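Local coordinates for putative pore-forming toxin (Bacteroides vulgatus ATCC 8482, PDB 3KOG), which is of unknown function but may be a pore-forming toxin that acts on membranes, at residues Asn97-Gln108 and Met188-Lys199; Thr121-Thr129 and His232-His240. One frame throughout, in Å; residues are numbered along the deposited sequence.

Interaction 1 of 2, residues Asn97-Gln108 and Met188-Lys199; sequences NFFAQEESSNSQ and MKTTSVYQIIEK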
# COMPACT_ATOMS: atom_id res chain seq x y z
N ASN A 97 -25.07 11.04 3.74
CA ASN A 97 -25.52 10.70 5.09
C ASN A 97 -24.54 10.05 6.05
O ASN A 97 -24.80 10.05 7.25
CB ASN A 97 -26.74 9.80 4.95
CG ASN A 97 -27.84 10.47 4.19
OD1 ASN A 97 -28.34 11.51 4.62
ND2 ASN A 97 -28.18 9.93 3.04
N PHE A 98 -23.46 9.45 5.54
CA PHE A 98 -22.53 8.69 6.40
C PHE A 98 -21.10 8.93 6.09
O PHE A 98 -20.76 9.41 4.97
CB PHE A 98 -22.75 7.18 6.24
CG PHE A 98 -24.15 6.77 6.42
CD1 PHE A 98 -24.71 6.73 7.70
CD2 PHE A 98 -24.95 6.50 5.32
CE1 PHE A 98 -26.02 6.38 7.88
CE2 PHE A 98 -26.25 6.15 5.49
CZ PHE A 98 -26.82 6.11 6.76
N PHE A 99 -20.25 8.57 7.06
CA PHE A 99 -18.84 8.41 6.77
C PHE A 99 -18.32 7.11 7.37
O PHE A 99 -18.90 6.58 8.30
CB PHE A 99 -17.99 9.61 7.22
CG PHE A 99 -18.01 9.87 8.70
CD1 PHE A 99 -19.11 10.50 9.29
CD2 PHE A 99 -16.93 9.56 9.49
CE1 PHE A 99 -19.12 10.77 10.63
CE2 PHE A 99 -16.91 9.83 10.82
CZ PHE A 99 -18.03 10.43 11.41
N ALA A 100 -17.25 6.59 6.78
CA ALA A 100 -16.66 5.38 7.28
C ALA A 100 -15.45 5.77 8.12
O ALA A 100 -14.56 6.49 7.67
CB ALA A 100 -16.29 4.46 6.12
N GLN A 101 -15.41 5.34 9.36
CA GLN A 101 -14.27 5.68 10.20
C GLN A 101 -13.50 4.43 10.55
O GLN A 101 -14.05 3.51 11.15
CB GLN A 101 -14.76 6.32 11.48
CG GLN A 101 -13.66 6.68 12.50
CD GLN A 101 -14.21 7.61 13.52
OE1 GLN A 101 -14.39 8.79 13.21
NE2 GLN A 101 -14.58 7.09 14.70
N GLU A 102 -12.22 4.43 10.24
CA GLU A 102 -11.32 3.34 10.64
C GLU A 102 -10.96 3.45 12.11
O GLU A 102 -10.36 4.43 12.54
CB GLU A 102 -10.08 3.34 9.78
CG GLU A 102 -9.24 2.04 9.86
CD GLU A 102 -8.07 2.05 8.90
OE1 GLU A 102 -7.89 3.08 8.20
OE2 GLU A 102 -7.35 1.02 8.80
N GLU A 103 -11.32 2.44 12.88
CA GLU A 103 -11.22 2.45 14.33
C GLU A 103 -9.92 1.79 14.79
O GLU A 103 -9.41 2.13 15.85
CB GLU A 103 -12.37 1.65 14.95
CG GLU A 103 -13.79 2.20 14.66
CD GLU A 103 -13.98 3.65 15.12
OE1 GLU A 103 -13.35 4.01 16.13
OE2 GLU A 103 -14.72 4.42 14.48
N SER A 104 -9.41 0.82 14.04
CA SER A 104 -8.21 0.10 14.43
C SER A 104 -7.64 -0.64 13.19
O SER A 104 -8.38 -0.94 12.25
CB SER A 104 -8.49 -0.87 15.56
OG SER A 104 -9.22 -1.97 15.12
N SER A 105 -6.33 -0.86 13.19
CA SER A 105 -5.68 -1.45 12.05
C SER A 105 -4.42 -2.17 12.51
O SER A 105 -3.65 -1.63 13.28
CB SER A 105 -5.34 -0.40 11.01
OG SER A 105 -5.07 -1.02 9.78
N ASN A 106 -4.23 -3.39 12.04
CA ASN A 106 -3.04 -4.14 12.40
C ASN A 106 -2.53 -4.90 11.19
O ASN A 106 -3.28 -5.65 10.59
CB ASN A 106 -3.35 -5.12 13.53
CG ASN A 106 -2.15 -5.98 13.90
OD1 ASN A 106 -1.28 -5.55 14.68
ND2 ASN A 106 -2.09 -7.20 13.35
N SER A 107 -1.25 -4.69 10.85
CA SER A 107 -0.62 -5.31 9.71
C SER A 107 0.34 -6.39 10.14
O SER A 107 1.03 -6.25 11.16
CB SER A 107 0.11 -4.30 8.88
OG SER A 107 -0.79 -3.27 8.57
N GLN A 108 0.34 -7.47 9.39
CA GLN A 108 1.22 -8.60 9.66
C GLN A 108 1.71 -9.12 8.32
O GLN A 108 1.10 -8.90 7.26
CB GLN A 108 0.51 -9.66 10.50
CG GLN A 108 -0.41 -10.58 9.72
CD GLN A 108 -1.25 -11.50 10.61
OE1 GLN A 108 -2.33 -11.11 11.08
NE2 GLN A 108 -0.79 -12.75 10.82
N MSE A 188 1.59 -8.51 2.79
CA MSE A 188 1.13 -7.92 4.02
C MSE A 188 -0.42 -8.09 4.07
O MSE A 188 -1.11 -7.89 3.05
CB MSE A 188 1.45 -6.41 4.00
CG MSE A 188 2.92 -6.02 3.67
SE MSE A 188 4.13 -6.88 4.90
CE MSE A 188 3.39 -6.27 6.56
N LYS A 189 -0.91 -8.55 5.22
CA LYS A 189 -2.35 -8.68 5.50
C LYS A 189 -2.68 -7.70 6.61
O LYS A 189 -2.10 -7.78 7.68
CB LYS A 189 -2.70 -10.09 5.95
CG LYS A 189 -4.21 -10.24 6.26
CD LYS A 189 -4.60 -11.65 6.59
CE LYS A 189 -4.50 -11.94 8.05
NZ LYS A 189 -5.32 -13.17 8.38
N THR A 190 -3.54 -6.74 6.33
CA THR A 190 -3.88 -5.72 7.28
C THR A 190 -5.37 -5.97 7.67
O THR A 190 -6.23 -6.04 6.81
CB THR A 190 -3.68 -4.33 6.71
OG1 THR A 190 -2.30 -4.07 6.38
CG2 THR A 190 -4.18 -3.25 7.66
N THR A 191 -5.65 -6.14 8.96
CA THR A 191 -7.00 -6.30 9.50
C THR A 191 -7.42 -4.97 10.14
O THR A 191 -6.76 -4.48 11.06
CB THR A 191 -7.10 -7.45 10.52
OG1 THR A 191 -6.54 -8.65 9.93
CG2 THR A 191 -8.64 -7.72 10.97
N SER A 192 -8.51 -4.40 9.62
CA SER A 192 -9.01 -3.10 10.02
C SER A 192 -10.49 -3.16 10.39
O SER A 192 -11.27 -3.80 9.68
CB SER A 192 -8.78 -2.09 8.90
OG SER A 192 -7.39 -1.98 8.53
N VAL A 193 -10.87 -2.46 11.43
CA VAL A 193 -12.25 -2.42 11.90
C VAL A 193 -12.73 -1.01 11.61
O VAL A 193 -12.04 -0.05 11.95
CB VAL A 193 -12.35 -2.70 13.43
CG1 VAL A 193 -13.77 -2.42 13.95
CG2 VAL A 193 -11.84 -4.13 13.78
N TYR A 194 -13.89 -0.91 10.96
CA TYR A 194 -14.50 0.33 10.60
C TYR A 194 -15.86 0.46 11.26
O TYR A 194 -16.60 -0.53 11.40
CB TYR A 194 -14.74 0.43 9.08
CG TYR A 194 -13.50 0.48 8.22
CD1 TYR A 194 -12.85 -0.68 7.86
CD2 TYR A 194 -12.90 1.71 7.86
CE1 TYR A 194 -11.68 -0.62 7.09
CE2 TYR A 194 -11.74 1.73 7.11
CZ TYR A 194 -11.15 0.56 6.74
OH TYR A 194 -9.96 0.59 6.00
N GLN A 195 -16.24 1.69 11.60
CA GLN A 195 -17.64 2.00 11.88
C GLN A 195 -18.17 2.92 10.79
O GLN A 195 -17.44 3.82 10.26
CB GLN A 195 -17.81 2.70 13.22
CG GLN A 195 -17.58 1.83 14.41
CD GLN A 195 -18.03 2.54 15.67
OE1 GLN A 195 -17.68 3.67 15.90
NE2 GLN A 195 -18.84 1.89 16.46
N ILE A 196 -19.43 2.71 10.46
CA ILE A 196 -20.16 3.62 9.61
C ILE A 196 -20.93 4.53 10.55
O ILE A 196 -21.65 4.06 11.41
CB ILE A 196 -21.08 2.88 8.66
CG1 ILE A 196 -20.21 2.06 7.69
CG2 ILE A 196 -21.98 3.91 7.91
CD1 ILE A 196 -20.94 1.07 6.86
N ILE A 197 -20.74 5.83 10.39
CA ILE A 197 -21.26 6.83 11.34
C ILE A 197 -22.08 7.91 10.61
O ILE A 197 -21.74 8.33 9.52
CB ILE A 197 -20.12 7.52 12.14
CG1 ILE A 197 -19.29 6.47 12.86
CG2 ILE A 197 -20.73 8.55 13.16
CD1 ILE A 197 -18.00 7.03 13.41
N GLU A 198 -23.17 8.32 11.23
CA GLU A 198 -24.04 9.35 10.65
C GLU A 198 -23.34 10.69 10.54
O GLU A 198 -22.66 11.11 11.46
CB GLU A 198 -25.26 9.49 11.53
CG GLU A 198 -26.16 8.25 11.51
CD GLU A 198 -27.26 8.34 12.53
OE1 GLU A 198 -27.11 9.11 13.50
OE2 GLU A 198 -28.27 7.64 12.37
N LYS A 199 -23.45 11.34 9.38
CA LYS A 199 -23.04 12.74 9.26
C LYS A 199 -24.11 13.57 9.98
O LYS A 199 -25.29 13.27 9.87
CB LYS A 199 -22.95 13.17 7.79
CG LYS A 199 -21.85 12.46 7.00
CD LYS A 199 -21.40 13.28 5.79
CE LYS A 199 -20.16 12.67 5.17
NZ LYS A 199 -19.36 13.62 4.34
O HOH W 1 -7.57 -4.37 13.74
O HOH W 2 -3.58 -8.93 9.59

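Interaction 2 of 2, residues Thr121-Thr129 and His232-His240; sequences TSDYWYYIT and HAPSHGHGH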
# COMPACT_ATOMS: atom_id res chain seq x y z
N THR A 121 30.84 -10.99 -7.37
CA THR A 121 32.19 -10.81 -6.84
C THR A 121 33.00 -9.73 -7.58
O THR A 121 34.12 -9.42 -7.18
CB THR A 121 32.95 -12.15 -6.87
OG1 THR A 121 32.89 -12.67 -8.20
CG2 THR A 121 32.33 -13.17 -5.92
N SER A 122 32.43 -9.13 -8.63
CA SER A 122 33.13 -8.12 -9.41
C SER A 122 33.11 -6.74 -8.75
O SER A 122 32.37 -6.47 -7.78
CB SER A 122 32.52 -8.00 -10.81
OG SER A 122 31.52 -7.00 -10.87
N ASP A 123 33.89 -5.84 -9.35
CA ASP A 123 34.03 -4.47 -8.85
C ASP A 123 33.03 -3.52 -9.51
O ASP A 123 33.20 -2.30 -9.41
CB ASP A 123 35.51 -4.00 -9.03
CG ASP A 123 36.08 -3.35 -7.76
OD1 ASP A 123 35.45 -2.40 -7.23
OD2 ASP A 123 37.15 -3.82 -7.28
N TYR A 124 31.99 -4.06 -10.16
CA TYR A 124 31.02 -3.24 -10.90
C TYR A 124 29.55 -3.57 -10.52
O TYR A 124 29.17 -4.74 -10.40
CB TYR A 124 31.27 -3.36 -12.42
CG TYR A 124 32.71 -2.94 -12.79
CD1 TYR A 124 33.78 -3.84 -12.65
CD2 TYR A 124 33.01 -1.65 -13.23
CE1 TYR A 124 35.09 -3.46 -12.92
CE2 TYR A 124 34.33 -1.27 -13.53
CZ TYR A 124 35.36 -2.18 -13.36
OH TYR A 124 36.68 -1.84 -13.63
N TRP A 125 28.76 -2.54 -10.30
CA TRP A 125 27.33 -2.73 -10.08
C TRP A 125 26.59 -2.68 -11.39
O TRP A 125 27.09 -2.18 -12.39
CB TRP A 125 26.75 -1.69 -9.10
CG TRP A 125 26.68 -0.30 -9.63
CD1 TRP A 125 27.66 0.65 -9.58
CD2 TRP A 125 25.56 0.32 -10.28
NE1 TRP A 125 27.22 1.82 -10.15
CE2 TRP A 125 25.94 1.64 -10.59
CE3 TRP A 125 24.29 -0.11 -10.64
CZ2 TRP A 125 25.08 2.53 -11.23
CZ3 TRP A 125 23.44 0.77 -11.27
CH2 TRP A 125 23.84 2.07 -11.55
N TYR A 126 25.37 -3.19 -11.38
CA TYR A 126 24.55 -3.20 -12.55
C TYR A 126 23.08 -3.34 -12.18
O TYR A 126 22.73 -3.60 -11.02
CB TYR A 126 25.04 -4.30 -13.52
CG TYR A 126 24.97 -5.68 -12.96
CD1 TYR A 126 23.80 -6.41 -13.07
CD2 TYR A 126 26.07 -6.27 -12.32
CE1 TYR A 126 23.69 -7.69 -12.55
CE2 TYR A 126 25.98 -7.57 -11.79
CZ TYR A 126 24.78 -8.27 -11.92
OH TYR A 126 24.61 -9.54 -11.43
N TYR A 127 22.22 -3.09 -13.18
CA TYR A 127 20.79 -3.26 -13.05
C TYR A 127 20.36 -4.67 -13.44
O TYR A 127 20.86 -5.25 -14.39
CB TYR A 127 20.05 -2.26 -13.94
CG TYR A 127 20.13 -0.83 -13.47
CD1 TYR A 127 19.59 -0.45 -12.24
CD2 TYR A 127 20.75 0.15 -14.25
CE1 TYR A 127 19.65 0.85 -11.80
CE2 TYR A 127 20.81 1.47 -13.83
CZ TYR A 127 20.26 1.81 -12.60
OH TYR A 127 20.32 3.10 -12.16
N ILE A 128 19.38 -5.21 -12.72
CA ILE A 128 18.80 -6.50 -13.04
C ILE A 128 17.29 -6.30 -13.16
O ILE A 128 16.75 -5.26 -12.74
CB ILE A 128 19.23 -7.61 -11.99
CG1 ILE A 128 19.08 -9.03 -12.56
CG2 ILE A 128 18.46 -7.52 -10.68
CD1 ILE A 128 19.78 -10.12 -11.73
N THR A 129 16.63 -7.25 -13.82
CA THR A 129 15.19 -7.25 -13.96
C THR A 129 14.61 -8.17 -12.91
O THR A 129 15.09 -9.31 -12.71
CB THR A 129 14.70 -7.71 -15.36
OG1 THR A 129 14.95 -6.66 -16.30
CG2 THR A 129 13.18 -8.05 -15.36
N HIS A 232 35.55 -7.60 0.40
CA HIS A 232 34.87 -6.30 0.32
C HIS A 232 33.44 -6.46 0.77
O HIS A 232 32.86 -7.53 0.62
CB HIS A 232 34.85 -5.77 -1.11
CG HIS A 232 36.18 -5.29 -1.59
ND1 HIS A 232 36.81 -4.19 -1.05
CD2 HIS A 232 37.02 -5.79 -2.53
CE1 HIS A 232 37.99 -4.04 -1.63
NE2 HIS A 232 38.14 -5.00 -2.53
N ALA A 233 32.87 -5.37 1.28
CA ALA A 233 31.45 -5.28 1.55
C ALA A 233 30.76 -4.75 0.26
O ALA A 233 31.43 -4.30 -0.67
CB ALA A 233 31.18 -4.37 2.77
N PRO A 234 29.43 -4.84 0.19
CA PRO A 234 28.77 -4.39 -1.02
C PRO A 234 28.89 -2.88 -1.20
O PRO A 234 28.75 -2.12 -0.22
CB PRO A 234 27.31 -4.77 -0.79
CG PRO A 234 27.35 -5.91 0.18
CD PRO A 234 28.52 -5.61 1.07
N SER A 235 29.15 -2.48 -2.44
CA SER A 235 29.23 -1.05 -2.81
C SER A 235 29.05 -0.87 -4.32
O SER A 235 28.88 -1.84 -5.06
CB SER A 235 30.59 -0.46 -2.40
OG SER A 235 31.65 -1.01 -3.18
N HIS A 236 29.12 0.39 -4.77
CA HIS A 236 29.08 0.71 -6.20
C HIS A 236 30.41 0.44 -6.89
O HIS A 236 30.48 0.55 -8.10
CB HIS A 236 28.63 2.15 -6.42
CG HIS A 236 27.29 2.45 -5.83
ND1 HIS A 236 27.13 2.75 -4.49
CD2 HIS A 236 26.06 2.48 -6.39
CE1 HIS A 236 25.84 2.96 -4.26
NE2 HIS A 236 25.17 2.80 -5.39
N GLY A 237 31.44 0.08 -6.14
CA GLY A 237 32.68 -0.39 -6.74
C GLY A 237 33.32 0.67 -7.63
O GLY A 237 33.27 1.85 -7.31
N HIS A 238 33.92 0.23 -8.74
CA HIS A 238 34.44 1.16 -9.76
C HIS A 238 33.35 1.80 -10.63
O HIS A 238 33.65 2.74 -11.37
CB HIS A 238 35.48 0.48 -10.66
CG HIS A 238 36.66 -0.07 -9.92
ND1 HIS A 238 37.50 -1.01 -10.47
CD2 HIS A 238 37.11 0.17 -8.66
CE1 HIS A 238 38.44 -1.32 -9.58
NE2 HIS A 238 38.22 -0.63 -8.47
N GLY A 239 32.10 1.33 -10.56
CA GLY A 239 30.97 1.97 -11.26
C GLY A 239 30.06 0.99 -11.98
O GLY A 239 30.09 -0.22 -11.71
N HIS A 240 29.27 1.50 -12.92
CA HIS A 240 28.14 0.75 -13.50
C HIS A 240 28.58 -0.52 -14.24
O HIS A 240 29.36 -0.49 -15.17
CB HIS A 240 27.35 1.66 -14.43
CG HIS A 240 25.97 1.19 -14.74
ND1 HIS A 240 24.96 2.05 -15.09
CD2 HIS A 240 25.42 -0.06 -14.75
CE1 HIS A 240 23.85 1.36 -15.31
NE2 HIS A 240 24.11 0.08 -15.10
O HOH W 3 23.15 -2.66 -16.01

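Interaction 1 of 2, residues Asn97-Gln108 and Met188-Lys199
Ile197 lies over one face of the Phe99 ring, its CB 4.0 Å from the centroid in a CH-pi contact, while Lys199 CG, Glu198 O and Gln101 OE1 sit at the ring edge. With CG between its own backbone N and carbonyl carbon (chi1 62°), Phe99 swings its ring across to the neighbouring strand, where a branched isoleucine offers a broad apolar surface. Phe98 CB points away from that strand. Asn97 CB lies over the rim of one face of the Phe98 ring, Ile197 O is at its edge, and Phe98 CB packs 3.8 Å from Ile196 CG2; helix 150-158 packs against both of these apolar residues. The Tyr194 ring carries Glu102 CG over one face, 4.2 Å from the centroid, and the glutamate's extended chain brings the carboxylate to within 22° of the ring plane. Phe211 and Tyr159 also meet this tyrosine.

These side chains decorate two neighbouring antiparallel strands of the large sheet. Their ladder is interrupted by a classic beta bulge: Glu103 and Ser104 both face Val193, whose O accepts from Glu103 N at 2.8 Å and only weakly from Ser104 N. The extra residue shifts the register by one. Beside the bulge, Gln101 NE2 donates to the syn lone pair of Glu103 OE2 at 2.7 Å, pairing an amide donor with a carboxylate, while Ile197 CD1 touches that amide.

Beyond it, small hydroxyl residues fit the close-set non-hydrogen-bonded pairs: Ser105 OG bonds Ser192 OG at 2.8 Å, and Ser107 OG bonds Thr190 OG1 at 2.8 Å. On the opposite face, one water donates to Thr191 O and also bonds Ser104 OG; another lies within bonding distance of Gln108 OE1, Lys189 O and Thr191 OG1, the last also held by Asp214.

Interaction 2 of 2, residues Thr121-Thr129 and His232-His240
Two backbone bonds tie Asp123-Trp125 to the histidine-glycine loop. His238 N donates to Asp123 O at 2.7 Å, and Trp125 N donates to Gly239 O at 3.0 Å, the donor tilted 32° from the carbonyl plane.

The His238 imidazole is approached twice. The Asp123 carboxylate stacks on one face, almost parallel to it, with Asp123 OD1 3.4 Å from His238 CD2, an arrangement that may favour a protonated histidine. At the ring edge, His238 ND1 makes a long, weak bond of 3.4 Å to Tyr124 OH, as the histidine turns its edge toward the tyrosine face in an offset edge-to-face pair.

Trp125 suits its place by offering two broad faces. On one, the His240 imidazole stacks against the six-membered ring, centroids 4.1 Å apart; His240 CG, anti to its own N (chi1 -161°), sets the imidazole plane within 14° of the indole, and His240 CA covers the pyrrole part. On the opposite face, His236 presents its edge. A water accepts from Tyr127 N and also bonds His240 NE2, so NE2 has a water partner while the ring stacks on Trp125.

Ser235 OG accepts from Gly237 N at 3.2 Å, an ST turn leading into the chain reversal, and Ser122 OG does likewise for Tyr124 N on the other segment. Gly237, at positive phi, has its CA against Asp123 O, where a side chain would collide. The arrangement is that of a type II' beta turn, His236-Gly239, bonded through its backbone to the loop before strand 126-143, with His236 joining Trp125, Tyr127 and His240 in an aromatic cluster.

How the interactions relate
The two interactions do not touch: their centres lie 45 Å apart, their nearest atoms about 20 Å, on opposite sides of the centre of the elongated chain. They are nevertheless joined through one sheet. Strand 98-120, which begins in interaction 1, runs on to the loop that enters strand 126-143 in interaction 2. Strand 207-225 pairs with both 179-198 and 126-143, then leads to the tail of interaction 2. One contact is a bulged antiparallel strand pairing, the other a loop docked near the far end of the chain. No active site is established; an acetate near Glu102 and a methylpentanediol near Met188, each about 4 Å from the side chain of that residue, probably come from crystallisation.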